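Local atomic coordinates of alpha-1,2-mannosidase (Bacteroides thetaiotaomicron, PDB entry 2WW2), a protein that hydrolyses alpha-mannosides with inversion of configuration as a calcium-dependent member of glycoside hydrolase family 92. Residues 339-343 / 344-348; 351-354 / 355-359; 252-255 / 256-260. All blocks are in the same frame, centred on the assembly; numbering follows the deposited sequence.

Contact 1 (339-343 / 344-348); sequences HPLFT and LLYPE
Leu345 N donates to Leu341 O at 2.9 Å, an i to i+4 bond near the C-terminal end of helix 338-345. This is a helix-to-helix junction in the family 92 catalytic domain, where the C-terminal end of one helix meets the N-cap of the next, helix 347-364. Tyr346 is the junction residue: it is the first to leave helical geometry and also the N-cap of the next helix. Leu341 O takes a second donor, Leu344 N at 3.1 Å, which sits above the carbonyl plane. This is an i to i+3 bond, the spacing of a 3-10 turn, beside the i to i+4 bond. Leu344 N also makes a weak bond to Pro340 O.

Pro340 O is gripped by a side chain as well. Thr343 OG1 donates to it over 2.7 Å, from a position tilted 21° from the carbonyl plane. The torsion chi1 of 64° sets OG1 between the backbone N and the carbonyl carbon, from where it can reach back one turn. Lys394 NZ adds a hydrogen bond to the same hydroxyl.

Apolar contacts lie outside these bonds. The Tyr346 ring is placed beside Phe342 by its chi1 of -48°. Its CD2 approaches the edge of the Phe342 ring, near the ring plane. The other end of Tyr346 is anchored by a bond from OH to Tyr270 O. Trp36 packs edge-to-face with Phe342. Pro347, in the first turn of the next helix, rests its CB 3.6 Å from Thr343 O. The Leu341 side chain also touches Val636, Phe637 and Met640 of helix 632-640. Its CD1 meets Leu345 CD1, methyl against methyl, at 3.8 Å.

Contact 2 (351-354 / 355-359); sequences ERVT and QSIIN
Glu351 O lies beneath the side chain of Gln355, one turn on in helix 347-364. Gln355 CG is 3.6 Å from Glu351 O, and the extended chain runs back alongside the backbone. Thr398 OG1 is hydrogen-bonded to the same carbonyl oxygen. An alanine in place of Gln355 would probably remove the CG packing over Glu351 O and leave a gap beside Thr398.

Arg352 O accepts from Ser356 N at 2.9 Å. The arginine side chain turns elsewhere, and its NE is bonded to Tyr326 OH.

Val353 O accepts the helical bond from Ile357 N at 3.1 Å. In the conformer described, Ser356 OG adds a bond from the same face at 2.7 Å, with chi1 of 72° folding the hydroxyl back. This bond is less certain, because the side chain is modelled in two positions. Val353 CG1 also faces Ile357 CD1 at 4.4 Å, a loose contact.

Thr354 O receives weak bonds from Ile358 N and Ile357 N. Thr354 OG1 bonds to Ser350 O, a turn earlier. Helix 383-393 packs against this side, with Leu388 touching both Thr354 and Ile358.

Thr354 thus turns its hydroxyl onto its own helix, and Ser356 does the same in one of its conformers. Such bonding satisfies buried polar side chains locally, so a helix can carry them into the domain interior.

Contact 3 (252-255 / 256-260); sequences ADAD and VQLIS
Asp255 OD1 accepts a hydrogen bond from Leu258 N at 2.9 Å, with an N-H...O angle of 151°. Asp255 is the N-cap of helix 256-271, and this bond satisfies an amide of the first turn. The donor meets OD1 nearly in line with its C-O bond. The torsion chi1 of 60° swings the carboxylate forward over the start of the helix. A negative group in this place would probably be favoured by the helix dipole.

The backbone carbonyl of Asp255 supplements the cap. Its oxygen accepts weakly from Leu258 N and from Ile259 N. The latter bond is long, 3.4 Å, but fairly straight. Leu258 N therefore has two acceptors on one residue, the side-chain one being the stronger. Gln257 N lies close to OD1 but is badly angled for a bond. The next helical bond, from Ser260 N to Val256 O, is short at 2.8 Å. Before the helix, Ala254 O is satisfied by Arg232 NE, which ties the loop to strand 229-236.

The Gln257 side chain bends at chi2 and brings OE1 to 3.4 Å from Asp255 CG. The amide and carboxylate planes stand 82° apart, so the two groups cross rather than lie flat together.

Below the polar cap, Ala254 CB points at the helix. Ile259 CD1 presses on it at 3.5 Å, tighter than usual for two carbons. Leu258 CD2 is its second neighbour, at 3.7 Å. Ile259 continues to Val132 and Ser125, and Val256 touches Ser123 and Glu134. These contacts seat the helix start on strands of the N-terminal beta domain. Ala254, just before the cap, meets Ile259, the fourth helical residue: an aspartate N-cap with a hydrophobic staple.

Contact 3 comes first along the chain, followed by contact 1 and then contact 2. All three lie in the family 92 catalytic range. Contacts 1 and 2 share helix 347-364: contact 1 holds its start, contact 2 its middle. Their centres are 14 Å apart, and they touch where His339 CE1 packs on Val353 CG1 at 3.9 Å. Contact 3 stands apart, at the start of helix 256-271, about 30 Å from contact 1 and 32 Å from contact 2 between centres. Helix 256-271, on which contact 3 sits, reaches contact 1 at its far end through Tyr270. The helix thus spans from the N-terminal beta domain to the helical catalytic core.

Contact 1 (339-343 / 344-348)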
# COMPACT_ATOMS: atom_id res chain seq x y z
N HIS A 339 -29.70 15.69 9.71
CA HIS A 339 -31.03 15.85 10.29
C HIS A 339 -31.02 15.91 11.81
O HIS A 339 -31.77 16.68 12.39
CB HIS A 339 -32.01 14.82 9.72
CG HIS A 339 -32.39 15.13 8.31
ND1 HIS A 339 -33.35 16.08 8.00
CD2 HIS A 339 -31.87 14.72 7.13
CE1 HIS A 339 -33.44 16.19 6.69
NE2 HIS A 339 -32.56 15.37 6.14
N PRO A 340 -30.16 15.11 12.47
CA PRO A 340 -30.06 15.31 13.92
C PRO A 340 -29.65 16.72 14.30
O PRO A 340 -30.14 17.25 15.29
CB PRO A 340 -28.99 14.30 14.33
CG PRO A 340 -29.24 13.12 13.33
CD PRO A 340 -29.55 13.84 12.02
N LEU A 341 -28.74 17.34 13.53
CA LEU A 341 -28.43 18.74 13.82
C LEU A 341 -29.70 19.60 13.71
O LEU A 341 -29.93 20.48 14.55
CB LEU A 341 -27.32 19.28 12.89
CG LEU A 341 -26.78 20.67 13.29
CD1 LEU A 341 -25.99 20.60 14.59
CD2 LEU A 341 -25.89 21.34 12.18
N PHE A 342 -30.52 19.37 12.68
CA PHE A 342 -31.77 20.11 12.57
C PHE A 342 -32.66 19.89 13.80
O PHE A 342 -33.21 20.84 14.35
CB PHE A 342 -32.57 19.77 11.28
CG PHE A 342 -31.82 20.02 9.99
CD1 PHE A 342 -30.80 20.98 9.91
CD2 PHE A 342 -32.13 19.28 8.84
CE1 PHE A 342 -30.11 21.20 8.69
CE2 PHE A 342 -31.44 19.48 7.64
CZ PHE A 342 -30.42 20.45 7.57
N THR A 343 -32.80 18.65 14.24
CA THR A 343 -33.71 18.40 15.37
C THR A 343 -33.29 19.18 16.59
O THR A 343 -34.11 19.47 17.45
CB THR A 343 -33.80 16.89 15.77
OG1 THR A 343 -32.52 16.45 16.23
CG2 THR A 343 -34.26 16.02 14.59
N LEU A 344 -32.00 19.52 16.69
CA LEU A 344 -31.47 20.20 17.87
C LEU A 344 -31.54 21.72 17.71
O LEU A 344 -32.14 22.42 18.53
CB LEU A 344 -30.01 19.78 18.13
CG LEU A 344 -29.30 20.42 19.33
CD1 LEU A 344 -30.10 20.20 20.61
CD2 LEU A 344 -27.86 19.87 19.47
N LEU A 345 -30.91 22.21 16.65
CA LEU A 345 -30.74 23.65 16.47
C LEU A 345 -31.76 24.32 15.53
O LEU A 345 -31.97 25.53 15.60
CB LEU A 345 -29.34 23.94 15.96
CG LEU A 345 -28.20 23.84 16.99
CD1 LEU A 345 -26.89 23.94 16.26
CD2 LEU A 345 -28.29 24.96 18.02
N TYR A 346 -32.38 23.52 14.66
CA TYR A 346 -33.34 24.02 13.66
C TYR A 346 -34.60 23.15 13.61
O TYR A 346 -34.99 22.68 12.54
CB TYR A 346 -32.66 24.10 12.28
CG TYR A 346 -31.30 24.78 12.34
CD1 TYR A 346 -31.20 26.18 12.28
CD2 TYR A 346 -30.13 24.04 12.48
CE1 TYR A 346 -29.95 26.81 12.36
CE2 TYR A 346 -28.88 24.67 12.56
CZ TYR A 346 -28.81 26.07 12.49
OH TYR A 346 -27.59 26.71 12.56
N PRO A 347 -35.25 22.93 14.77
CA PRO A 347 -36.31 21.92 14.80
C PRO A 347 -37.54 22.36 14.00
O PRO A 347 -38.36 21.52 13.64
CB PRO A 347 -36.64 21.79 16.30
CG PRO A 347 -36.25 23.10 16.89
CD PRO A 347 -35.00 23.50 16.10
N GLU A 348 -37.67 23.66 13.71
CA GLU A 348 -38.79 24.11 12.88
C GLU A 348 -38.63 23.51 11.49
O GLU A 348 -39.61 23.29 10.77
CB GLU A 348 -38.91 25.65 12.83
CG GLU A 348 -37.85 26.36 12.01
CD GLU A 348 -36.57 26.69 12.80
OE1 GLU A 348 -36.27 26.02 13.81
OE2 GLU A 348 -35.88 27.63 12.40

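Contact 2 (351-354 / 355-359)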
# COMPACT_ATOMS: atom_id res chain seq x y z
N GLU A 351 -39.70 19.80 11.75
CA GLU A 351 -41.17 19.75 11.83
C GLU A 351 -41.78 19.64 10.42
O GLU A 351 -42.75 18.89 10.21
CB GLU A 351 -41.75 20.97 12.56
CG GLU A 351 -41.52 20.95 14.07
CD GLU A 351 -41.98 22.22 14.78
OE1 GLU A 351 -42.32 23.22 14.11
OE2 GLU A 351 -42.00 22.22 16.02
N ARG A 352 -41.25 20.41 9.47
CA ARG A 352 -41.78 20.43 8.11
C ARG A 352 -41.24 19.26 7.26
O ARG A 352 -41.96 18.69 6.42
CB ARG A 352 -41.48 21.77 7.42
CG ARG A 352 -42.06 22.98 8.16
CD ARG A 352 -41.88 24.28 7.37
NE ARG A 352 -40.47 24.68 7.30
CZ ARG A 352 -39.94 25.66 8.03
NH1 ARG A 352 -40.69 26.32 8.90
NH2 ARG A 352 -38.65 25.97 7.90
N VAL A 353 -39.97 18.91 7.48
CA VAL A 353 -39.35 17.80 6.75
C VAL A 353 -40.06 16.50 7.06
O VAL A 353 -40.32 15.68 6.15
CB VAL A 353 -37.85 17.65 7.10
CG1 VAL A 353 -37.32 16.30 6.61
CG2 VAL A 353 -37.04 18.79 6.49
N THR A 354 -40.38 16.28 8.33
CA THR A 354 -41.06 15.02 8.69
C THR A 354 -42.45 14.96 8.06
O THR A 354 -42.83 13.93 7.50
CB THR A 354 -41.13 14.79 10.23
OG1 THR A 354 -41.70 15.94 10.85
CG2 THR A 354 -39.71 14.55 10.79
N GLN A 355 -43.19 16.07 8.11
CA GLN A 355 -44.48 16.13 7.40
C GLN A 355 -44.32 15.83 5.90
O GLN A 355 -45.18 15.17 5.30
CB GLN A 355 -45.11 17.52 7.50
CG GLN A 355 -45.90 17.85 8.75
CD GLN A 355 -46.22 19.34 8.79
OE1 GLN A 355 -45.54 20.15 9.46
NE2 GLN A 355 -47.23 19.74 8.01
N SER A 356 -43.26 16.35 5.29
CA SER A 356 -43.07 16.17 3.84
C SER A 356 -42.78 14.72 3.46
O SER A 356 -43.13 14.28 2.36
CB SER A 356 -41.98 17.09 3.29
OG SER A 356 -40.69 16.69 3.70
N ILE A 357 -42.16 13.97 4.36
CA ILE A 357 -41.91 12.55 4.12
C ILE A 357 -43.24 11.81 4.04
O ILE A 357 -43.46 10.98 3.15
CB ILE A 357 -41.02 11.95 5.26
CG1 ILE A 357 -39.57 12.42 5.09
CG2 ILE A 357 -41.09 10.41 5.27
CD1 ILE A 357 -38.70 12.12 6.32
N ILE A 358 -44.14 12.12 4.97
CA ILE A 358 -45.48 11.51 4.95
C ILE A 358 -46.25 11.95 3.69
O ILE A 358 -46.93 11.15 3.05
CB ILE A 358 -46.26 11.85 6.24
CG1 ILE A 358 -45.51 11.29 7.45
CG2 ILE A 358 -47.70 11.27 6.20
CD1 ILE A 358 -45.14 9.84 7.30
N ASN A 359 -46.13 13.22 3.32
CA ASN A 359 -46.79 13.70 2.12
C ASN A 359 -46.31 12.92 0.89
O ASN A 359 -47.10 12.52 0.05
CB ASN A 359 -46.54 15.20 1.90
CG ASN A 359 -47.22 16.07 2.94
OD1 ASN A 359 -48.15 15.64 3.61
ND2 ASN A 359 -46.74 17.31 3.08

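Contact 3 (252-255 / 256-260)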
# COMPACT_ATOMS: atom_id res chain seq x y z
N ALA A 252 -38.90 42.04 -6.72
CA ALA A 252 -39.38 43.21 -7.46
C ALA A 252 -38.79 44.48 -6.87
O ALA A 252 -38.75 44.63 -5.66
CB ALA A 252 -40.93 43.28 -7.45
N ASP A 253 -38.30 45.37 -7.73
CA ASP A 253 -37.77 46.69 -7.33
C ASP A 253 -36.42 46.65 -6.61
O ASP A 253 -35.90 47.69 -6.24
CB ASP A 253 -38.74 47.45 -6.42
CG ASP A 253 -40.09 47.67 -7.08
OD1 ASP A 253 -41.11 47.45 -6.40
OD2 ASP A 253 -40.13 48.05 -8.27
N ALA A 254 -35.88 45.46 -6.38
CA ALA A 254 -34.65 45.39 -5.59
C ALA A 254 -33.41 45.56 -6.46
O ALA A 254 -33.43 45.26 -7.66
CB ALA A 254 -34.57 44.07 -4.83
N ASP A 255 -32.32 46.03 -5.85
CA ASP A 255 -31.01 45.95 -6.50
C ASP A 255 -30.20 44.87 -5.80
O ASP A 255 -30.66 44.33 -4.81
CB ASP A 255 -30.30 47.30 -6.52
CG ASP A 255 -30.06 47.87 -5.13
OD1 ASP A 255 -30.18 47.16 -4.11
OD2 ASP A 255 -29.73 49.07 -5.07
N VAL A 256 -29.00 44.54 -6.30
CA VAL A 256 -28.24 43.43 -5.73
C VAL A 256 -27.83 43.71 -4.28
O VAL A 256 -27.79 42.80 -3.45
CB VAL A 256 -27.00 43.03 -6.59
CG1 VAL A 256 -25.90 44.08 -6.48
CG2 VAL A 256 -26.46 41.65 -6.14
N GLN A 257 -27.57 44.97 -3.97
CA GLN A 257 -27.20 45.36 -2.60
C GLN A 257 -28.30 45.01 -1.60
O GLN A 257 -28.02 44.55 -0.48
CB GLN A 257 -26.90 46.86 -2.52
CG GLN A 257 -25.58 47.27 -3.24
CD GLN A 257 -25.62 47.15 -4.77
OE1 GLN A 257 -26.69 47.23 -5.41
NE2 GLN A 257 -24.42 46.96 -5.37
N LEU A 258 -29.56 45.23 -1.98
CA LEU A 258 -30.69 44.92 -1.10
C LEU A 258 -30.78 43.41 -0.82
O LEU A 258 -30.87 42.99 0.33
CB LEU A 258 -32.02 45.42 -1.67
CG LEU A 258 -33.23 45.26 -0.72
CD1 LEU A 258 -33.10 46.18 0.49
CD2 LEU A 258 -34.57 45.53 -1.43
N ILE A 259 -30.74 42.61 -1.89
CA ILE A 259 -30.85 41.15 -1.76
C ILE A 259 -29.65 40.57 -1.00
O ILE A 259 -29.79 39.68 -0.14
CB ILE A 259 -30.97 40.46 -3.15
CG1 ILE A 259 -32.14 41.08 -3.96
CG2 ILE A 259 -31.10 38.91 -3.01
CD1 ILE A 259 -33.49 41.19 -3.19
N SER A 260 -28.48 41.08 -1.32
CA SER A 260 -27.26 40.70 -0.61
C SER A 260 -27.37 40.95 0.91
O SER A 260 -27.09 40.04 1.70
CB SER A 260 -26.07 41.48 -1.20
OG SER A 260 -24.87 41.17 -0.52